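Local coordinates for inactivation-no-after-potential D protein (Drosophila melanogaster, PDB 5F67) that binds the C-terminal tail of the TRP channel through its third PDZ domain and so probably scaffolds the fly phototransduction machinery, at residues K15-Q20 with T101-T106; D71-V76 with G91-A96. All coordinates share one frame; numbering follows the deposited sequence.

Contact 1 (K15-Q20 with T101-T106); sequences KFIFDQ and TMILLT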
ATOM      1  N   LYS A  15      -0.446  11.029 -12.787  1.00 14.89           N
ATOM      2  CA  LYS A  15      -1.455  12.074 -12.587  1.00 15.95           C
ATOM      3  C   LYS A  15      -2.841  11.673 -13.113  1.00 14.10           C
ATOM      4  O   LYS A  15      -3.855  12.085 -12.553  1.00 16.59           O
ATOM      5  CB  LYS A  15      -1.005  13.426 -13.176  1.00 17.90           C
ATOM      6  CG  LYS A  15      -1.974  14.601 -12.900  1.00 21.19           C
ATOM      7  CD  LYS A  15      -1.402  15.947 -13.328  1.00 29.62           C
ATOM      8  CE  LYS A  15      -0.247  16.387 -12.418  1.00 36.07           C
ATOM      9  NZ  LYS A  15      -0.675  16.644 -10.998  1.00 20.29           N
ATOM     10  N   PHE A  16      -2.883  10.860 -14.167  1.00 15.48           N
ATOM     11  CA  PHE A  16      -4.163  10.462 -14.747  1.00 15.53           C
ATOM     12  C   PHE A  16      -5.034   9.711 -13.741  1.00 15.31           C
ATOM     13  O   PHE A  16      -6.257   9.682 -13.876  1.00 15.74           O
ATOM     14  CB  PHE A  16      -3.963   9.601 -16.008  1.00 18.00           C
ATOM     15  CG  PHE A  16      -3.611   8.171 -15.720  1.00 21.75           C
ATOM     16  CD1 PHE A  16      -4.601   7.193 -15.668  1.00 18.74           C
ATOM     17  CD2 PHE A  16      -2.289   7.798 -15.497  1.00 24.17           C
ATOM     18  CE1 PHE A  16      -4.281   5.868 -15.389  1.00 18.61           C
ATOM     19  CE2 PHE A  16      -1.964   6.471 -15.225  1.00 19.10           C
ATOM     20  CZ  PHE A  16      -2.960   5.509 -15.173  1.00 22.18           C
ATOM     21  N   ILE A  17      -4.401   9.087 -12.749  1.00 14.31           N
ATOM     22  CA  ILE A  17      -5.131   8.322 -11.749  1.00 14.91           C
ATOM     23  C   ILE A  17      -6.187   9.167 -11.037  1.00 15.32           C
ATOM     24  O   ILE A  17      -7.262   8.662 -10.688  1.00 16.08           O
ATOM     25  CB  ILE A  17      -4.156   7.677 -10.741  1.00 15.82           C
ATOM     26  CG1 ILE A  17      -3.291   6.635 -11.463  1.00 13.24           C
ATOM     27  CG2 ILE A  17      -4.907   7.050  -9.568  1.00 14.49           C
ATOM     28  CD1 ILE A  17      -2.111   6.108 -10.641  1.00 17.39           C
ATOM     29  N   PHE A  18      -5.908  10.454 -10.847  1.00 15.19           N
ATOM     30  CA  PHE A  18      -6.840  11.314 -10.117  1.00 11.60           C
ATOM     31  C   PHE A  18      -8.022  11.766 -10.964  1.00 15.00           C
ATOM     32  O   PHE A  18      -8.935  12.422 -10.456  1.00 18.12           O
ATOM     33  CB  PHE A  18      -6.100  12.504  -9.483  1.00 11.36           C
ATOM     34  CG  PHE A  18      -5.071  12.077  -8.486  1.00 14.01           C
ATOM     35  CD1 PHE A  18      -5.460  11.620  -7.223  1.00 12.95           C
ATOM     36  CD2 PHE A  18      -3.720  12.055  -8.826  1.00 11.15           C
ATOM     37  CE1 PHE A  18      -4.500  11.179  -6.298  1.00 10.88           C
ATOM     38  CE2 PHE A  18      -2.758  11.608  -7.911  1.00 12.27           C
ATOM     39  CZ  PHE A  18      -3.151  11.173  -6.642  1.00 12.75           C
ATOM     40  N   ASP A  19      -8.010  11.428 -12.251  1.00 13.48           N
ATOM     41  CA  ASP A  19      -9.187  11.681 -13.090  1.00 13.43           C
ATOM     42  C   ASP A  19     -10.032  10.415 -13.150  1.00 19.19           C
ATOM     43  O   ASP A  19     -11.254  10.474 -13.252  1.00 19.09           O
ATOM     44  CB  ASP A  19      -8.792  12.120 -14.508  1.00 14.93           C
ATOM     45  CG  ASP A  19      -8.508  13.603 -14.597  1.00 19.32           C
ATOM     46  OD1 ASP A  19      -8.353  14.233 -13.526  1.00 19.03           O
ATOM     47  OD2 ASP A  19      -8.440  14.147 -15.730  1.00 19.92           O
ATOM     48  N   GLN A  20      -9.372   9.265 -13.090  1.00 16.65           N
ATOM     49  CA  GLN A  20     -10.085   7.987 -13.069  1.00 13.69           C
ATOM     50  C   GLN A  20     -10.641   7.694 -11.674  1.00 19.50           C
ATOM     51  O   GLN A  20     -11.731   7.121 -11.533  1.00 20.55           O
ATOM     52  CB  GLN A  20      -9.149   6.858 -13.502  1.00 17.92           C
ATOM     53  CG  GLN A  20      -9.872   5.540 -13.717  1.00 27.07           C
ATOM     54  CD  GLN A  20      -9.047   4.534 -14.494  1.00 24.07           C
ATOM     55  OE1 GLN A  20      -8.036   4.880 -15.112  1.00 30.00           O
ATOM     56  NE2 GLN A  20      -9.486   3.280 -14.481  1.00 29.40           N
ATOM     57  N   THR A 101       6.220   6.963  -2.129  1.00 10.96           N
ATOM     58  CA  THR A 101       4.985   7.647  -2.462  1.00 10.21           C
ATOM     59  C   THR A 101       3.977   6.579  -2.856  1.00 19.14           C
ATOM     60  O   THR A 101       4.256   5.745  -3.724  1.00 19.82           O
ATOM     61  CB  THR A 101       5.180   8.564  -3.670  1.00 13.16           C
ATOM     62  OG1 THR A 101       6.230   9.500  -3.404  1.00 15.92           O
ATOM     63  CG2 THR A 101       3.879   9.322  -3.993  1.00 20.01           C
ATOM     64  N   MET A 102       2.813   6.579  -2.220  1.00 11.82           N
ATOM     65  CA  MET A 102       1.774   5.651  -2.634  1.00  8.93           C
ATOM     66  C   MET A 102       0.491   6.417  -2.919  1.00 11.31           C
ATOM     67  O   MET A 102       0.151   7.355  -2.201  1.00 13.52           O
ATOM     68  CB  MET A 102       1.525   4.611  -1.544  1.00 14.26           C
ATOM     69  CG  MET A 102       2.723   3.687  -1.312  1.00 17.78           C
ATOM     70  SD  MET A 102       2.338   2.361  -0.154  1.00 24.52           S
ATOM     71  CE  MET A 102       2.360   3.239   1.410  1.00 23.26           C
ATOM     72  N   ILE A 103      -0.211   6.018  -3.975  1.00  9.76           N
ATOM     73  CA  ILE A 103      -1.516   6.589  -4.238  1.00  9.11           C
ATOM     74  C   ILE A 103      -2.507   5.539  -3.804  1.00 13.97           C
ATOM     75  O   ILE A 103      -2.449   4.385  -4.253  1.00 13.85           O
ATOM     76  CB  ILE A 103      -1.730   6.904  -5.726  1.00  8.99           C
ATOM     77  CG1 ILE A 103      -0.758   8.009  -6.163  1.00 12.36           C
ATOM     78  CG2 ILE A 103      -3.157   7.376  -5.957  1.00 10.18           C
ATOM     79  CD1 ILE A 103      -0.854   8.358  -7.637  1.00 15.17           C
ATOM     80  N   LEU A 104      -3.408   5.937  -2.914  1.00 11.67           N
ATOM     81  CA  LEU A 104      -4.339   5.007  -2.290  1.00 12.29           C
ATOM     82  C   LEU A 104      -5.767   5.485  -2.456  1.00 17.21           C
ATOM     83  O   LEU A 104      -6.028   6.681  -2.478  1.00 14.03           O
ATOM     84  CB  LEU A 104      -4.033   4.901  -0.794  1.00 10.82           C
ATOM     85  CG  LEU A 104      -2.697   4.273  -0.394  1.00 17.78           C
ATOM     86  CD1 LEU A 104      -2.417   4.521   1.090  1.00 17.74           C
ATOM     87  CD2 LEU A 104      -2.674   2.775  -0.713  1.00 17.65           C
ATOM     88  N   LEU A 105      -6.702   4.545  -2.536  1.00 11.43           N
ATOM     89  CA  LEU A 105      -8.118   4.895  -2.623  1.00 15.79           C
ATOM     90  C   LEU A 105      -8.884   4.162  -1.530  1.00 19.22           C
ATOM     91  O   LEU A 105      -8.915   2.924  -1.498  1.00 16.35           O
ATOM     92  CB  LEU A 105      -8.685   4.513  -3.995  1.00 12.81           C
ATOM     93  CG  LEU A 105     -10.196   4.717  -4.173  1.00 12.87           C
ATOM     94  CD1 LEU A 105     -10.570   6.202  -4.152  1.00 15.04           C
ATOM     95  CD2 LEU A 105     -10.659   4.085  -5.467  1.00 15.69           C
ATOM     96  N   THR A 106      -9.481   4.917  -0.616  1.00 14.82           N
ATOM     97  CA  THR A 106     -10.305   4.311   0.427  1.00 18.03           C
ATOM     98  C   THR A 106     -11.714   4.209  -0.118  1.00 18.79           C
ATOM     99  O   THR A 106     -12.269   5.199  -0.606  1.00 21.26           O
ATOM    100  CB  THR A 106     -10.304   5.156   1.726  1.00 22.44           C
ATOM    101  OG1 THR A 106      -8.982   5.189   2.273  1.00 17.72           O
ATOM    102  CG2 THR A 106     -11.238   4.549   2.766  1.00 23.73           C
TER
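Ile103 of strand 99-105 reaches across to two neighbours in the short helix 17-20, Ile17 and Phe18, and all three meet through carbon alone. From CB, which points at the helix, the side chain forks. Ile103 CG2 stands anti to the backbone N and comes within 3.9 Å of Phe18 CZ and 4.0 Å of Ile17 CG2, so this methyl serves both partners. The other branch starts beside the backbone N (chi1 -65°); Ile103 CG1 lies 4.0 Å from Phe18 CZ. The chain then runs on extended, chi2 178°, to Ile103 CD1, which is 3.8 Å from Phe18 CZ and 4.0 Å from Ile17 CD1. The two isoleucines thus approach tip to tip, while Phe18 and Ile103 come at each other from opposite directions, the ring oblique to the Ile103 CD1 methyl.

Strand 99-105 is an inner strand of the four-stranded antiparallel sheet of the PDZ domain, and helix 17-20, from the segment leading into edge strand 25-30, lies over one side of it. Cutting the Ile103 side chain back to an alanine would probably open a gap beneath the helix and leave the Phe18 ring and the Ile17 methyls without their partner on this strand. Around the trio, Ile17 also packs on Val80, and Phe18 on Ala24 and Thr26.

Contact 2 (D71-V76 with G91-A96); sequences DMLLAV and GLLKRA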
ATOM      1  N   ASP A  71      -7.711  -0.322   1.526  1.00 15.23           N
ATOM      2  CA  ASP A  71      -7.416   0.713   0.525  1.00 14.01           C
ATOM      3  C   ASP A  71      -6.907   0.069  -0.757  1.00 12.58           C
ATOM      4  O   ASP A  71      -6.151  -0.909  -0.699  1.00 13.51           O
ATOM      5  CB  ASP A  71      -6.326   1.665   1.017  1.00 16.35           C
ATOM      6  CG  ASP A  71      -6.831   2.693   2.004  1.00 20.18           C
ATOM      7  OD1 ASP A  71      -8.060   2.758   2.244  1.00 20.31           O
ATOM      8  OD2 ASP A  71      -5.982   3.455   2.531  1.00 15.27           O
ATOM      9  N   MET A  72      -7.298   0.605  -1.911  1.00 11.87           N
ATOM     10  CA  MET A  72      -6.737   0.106  -3.173  1.00 10.03           C
ATOM     11  C   MET A  72      -5.434   0.839  -3.449  1.00 16.04           C
ATOM     12  O   MET A  72      -5.371   2.057  -3.321  1.00 14.10           O
ATOM     13  CB  MET A  72      -7.713   0.343  -4.326  1.00 11.26           C
ATOM     14  CG  MET A  72      -7.337  -0.345  -5.639  1.00 14.21           C
ATOM     15  SD  MET A  72      -8.529   0.090  -6.936  1.00 23.09           S
ATOM     16  CE  MET A  72      -7.976  -1.029  -8.239  1.00 30.84           C
ATOM     17  N   LEU A  73      -4.394   0.094  -3.812  1.00 10.77           N
ATOM     18  CA  LEU A  73      -3.081   0.664  -4.101  1.00  9.97           C
ATOM     19  C   LEU A  73      -2.966   0.929  -5.597  1.00 14.94           C
ATOM     20  O   LEU A  73      -2.985  -0.013  -6.411  1.00 14.86           O
ATOM     21  CB  LEU A  73      -1.976  -0.307  -3.645  1.00 10.86           C
ATOM     22  CG  LEU A  73      -0.554   0.140  -3.980  1.00 10.81           C
ATOM     23  CD1 LEU A  73      -0.184   1.415  -3.231  1.00 14.64           C
ATOM     24  CD2 LEU A  73       0.441  -0.980  -3.664  1.00 12.35           C
ATOM     25  N   LEU A  74      -2.865   2.208  -5.961  1.00 12.54           N
ATOM     26  CA  LEU A  74      -2.947   2.611  -7.364  1.00 12.95           C
ATOM     27  C   LEU A  74      -1.590   2.972  -7.982  1.00 11.12           C
ATOM     28  O   LEU A  74      -1.415   2.867  -9.196  1.00 12.81           O
ATOM     29  CB  LEU A  74      -3.926   3.777  -7.512  1.00 10.25           C
ATOM     30  CG  LEU A  74      -5.331   3.461  -6.986  1.00 13.94           C
ATOM     31  CD1 LEU A  74      -6.188   4.721  -6.942  1.00 17.87           C
ATOM     32  CD2 LEU A  74      -5.993   2.423  -7.859  1.00 21.08           C
ATOM     33  N   ALA A  75      -0.636   3.390  -7.158  1.00 10.92           N
ATOM     34  CA  ALA A  75       0.731   3.620  -7.638  1.00 10.37           C
ATOM     35  C   ALA A  75       1.747   3.522  -6.516  1.00 12.31           C
ATOM     36  O   ALA A  75       1.429   3.792  -5.357  1.00 13.29           O
ATOM     37  CB  ALA A  75       0.839   4.978  -8.315  1.00 14.92           C
ATOM     38  N   VAL A  76       2.970   3.141  -6.875  1.00 11.99           N
ATOM     39  CA  VAL A  76       4.106   3.164  -5.954  1.00 13.65           C
ATOM     40  C   VAL A  76       5.166   4.028  -6.615  1.00 14.42           C
ATOM     41  O   VAL A  76       5.695   3.652  -7.667  1.00 12.45           O
ATOM     42  CB  VAL A  76       4.663   1.758  -5.731  1.00 10.87           C
ATOM     43  CG1 VAL A  76       5.900   1.811  -4.810  1.00 12.88           C
ATOM     44  CG2 VAL A  76       3.588   0.864  -5.127  1.00 14.73           C
ATOM     45  N   GLY A  91       6.928  -6.614  -5.571  1.00 12.96           N
ATOM     46  CA  GLY A  91       8.286  -6.308  -5.994  1.00 14.90           C
ATOM     47  C   GLY A  91       8.576  -4.814  -5.923  1.00 15.04           C
ATOM     48  O   GLY A  91       9.634  -4.400  -5.453  1.00 15.79           O
ATOM     49  N   LEU A  92       7.631  -3.997  -6.384  1.00 14.14           N
ATOM     50  CA  LEU A  92       7.804  -2.551  -6.337  1.00 11.82           C
ATOM     51  C   LEU A  92       7.913  -2.080  -4.896  1.00 10.15           C
ATOM     52  O   LEU A  92       8.755  -1.246  -4.569  1.00 13.47           O
ATOM     53  CB  LEU A  92       6.628  -1.852  -7.031  1.00 10.25           C
ATOM     54  CG  LEU A  92       6.547  -2.012  -8.556  1.00 15.75           C
ATOM     55  CD1 LEU A  92       5.175  -1.571  -9.068  1.00 18.65           C
ATOM     56  CD2 LEU A  92       7.639  -1.202  -9.240  1.00 19.95           C
ATOM     57  N   LEU A  93       7.063  -2.614  -4.025  1.00 12.08           N
ATOM     58  CA  LEU A  93       7.073  -2.188  -2.623  1.00 12.94           C
ATOM     59  C   LEU A  93       8.362  -2.598  -1.923  1.00 17.23           C
ATOM     60  O   LEU A  93       8.931  -1.821  -1.151  1.00 14.22           O
ATOM     61  CB  LEU A  93       5.848  -2.734  -1.881  1.00 10.23           C
ATOM     62  CG  LEU A  93       4.528  -2.128  -2.349  1.00 12.95           C
ATOM     63  CD1 LEU A  93       3.377  -3.008  -1.888  1.00 12.94           C
ATOM     64  CD2 LEU A  93       4.404  -0.690  -1.820  1.00 13.51           C
ATOM     65  N   LYS A  94       8.845  -3.804  -2.215  1.00 10.23           N
ATOM     66  CA  LYS A  94      10.075  -4.290  -1.596  1.00 10.41           C
ATOM     67  C   LYS A  94      11.310  -3.524  -2.052  1.00 17.04           C
ATOM     68  O   LYS A  94      12.197  -3.256  -1.249  1.00 17.82           O
ATOM     69  CB  LYS A  94      10.255  -5.782  -1.872  1.00 15.00           C
ATOM     70  CG  LYS A  94       9.197  -6.639  -1.212  1.00 23.76           C
ATOM     71  CD  LYS A  94       9.234  -8.065  -1.754  1.00 38.06           C
ATOM     72  CE  LYS A  94      10.313  -8.894  -1.080  1.00 55.21           C
ATOM     73  NZ  LYS A  94       9.771  -9.696   0.052  1.00 58.77           N
ATOM     74  N   ARG A  95      11.359  -3.154  -3.330  1.00 12.66           N
ATOM     75  CA  ARG A  95      12.549  -2.484  -3.873  1.00 15.42           C
ATOM     76  C   ARG A  95      12.659  -1.008  -3.509  1.00 17.75           C
ATOM     77  O   ARG A  95      13.760  -0.459  -3.474  1.00 18.16           O
ATOM     78  CB  ARG A  95      12.612  -2.629  -5.394  1.00 27.11           C
ATOM     79  CG  ARG A  95      12.862  -4.061  -5.843  1.00 37.28           C
ATOM     80  CD  ARG A  95      13.257  -4.126  -7.310  1.00 32.91           C
ATOM     81  NE  ARG A  95      12.205  -3.598  -8.168  1.00 26.80           N
ATOM     82  CZ  ARG A  95      11.177  -4.315  -8.610  1.00 28.96           C
ATOM     83  NH1 ARG A  95      11.065  -5.597  -8.274  1.00 24.90           N
ATOM     84  NH2 ARG A  95      10.265  -3.753  -9.390  1.00 24.58           N
ATOM     85  N   ALA A  96      11.524  -0.367  -3.255  1.00 15.82           N
ATOM     86  CA  ALA A  96      11.500   1.065  -2.961  1.00 17.23           C
ATOM     87  C   ALA A  96      12.238   1.368  -1.666  1.00 23.41           C
ATOM     88  O   ALA A  96      12.113   0.628  -0.689  1.00 19.03           O
ATOM     89  CB  ALA A  96      10.054   1.562  -2.887  1.00 19.49           C
TER
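Val76 and Leu93 meet at about a right angle, with Val76 CG2 3.7 Å from Leu93 CD2. The valine rotamer, chi1 177°, places CG1 anti to the backbone N and CG2 beside it; CG2 takes the closer approach to the leucine, while Val76 CG1 lies 4.2 Å from both Leu93 CD2 and the carbonyl oxygen Leu92 O.

Leu93 leaves the helix with CG beside its backbone N, chi1 -68°, and its two methyls divide the work. CD2 takes Val76, whereas Leu93 CD1 meets Leu73 CD2 tip to tip at 4.0 Å. In Leu73, CG is anti to the backbone N, which carries the side chain out to that meeting. Leu92, one residue earlier, adds a looser touch, Leu92 CB being 4.3 Å from Val76 CB.

The axes of strand 72-76 and of helical turn 91-95 come within 9.4 Å of each other and lie at 44°. The turn belongs to helix 86-95, the one that flanks the peptide groove of a PDZ domain, and Leu93 also packs on an apolar side chain of the bound peptide. Between strand and helix the side chains meet by apolar packing, so the fit depends on shape, and Leu93 touches both the sheet and the bound peptide.

Both contacts are buried and apolar, and they hold the same antiparallel sheet: strands 99-105 and 72-76 lie side by side in it, joined by the hydrogen bond Ile103 O to Leu74 N at 2.8 Å. Contact 2 lies nearer the centre of the chain and brings in the peptide-groove helix; contact 1 lies farther out, where Phe18 is partly exposed. Along the sequence, contact 2 is nested inside the loop that contact 1 closes. Strand 72-76 turns Leu73 and Val76 to helix 86-95, while Leu74 and Ala75, a classic beta bulge opposite Ile103, pack against Ile17. One polar tie between the two contacts is the hydrogen bond of Thr106 to Asp71, just beyond the strand ends.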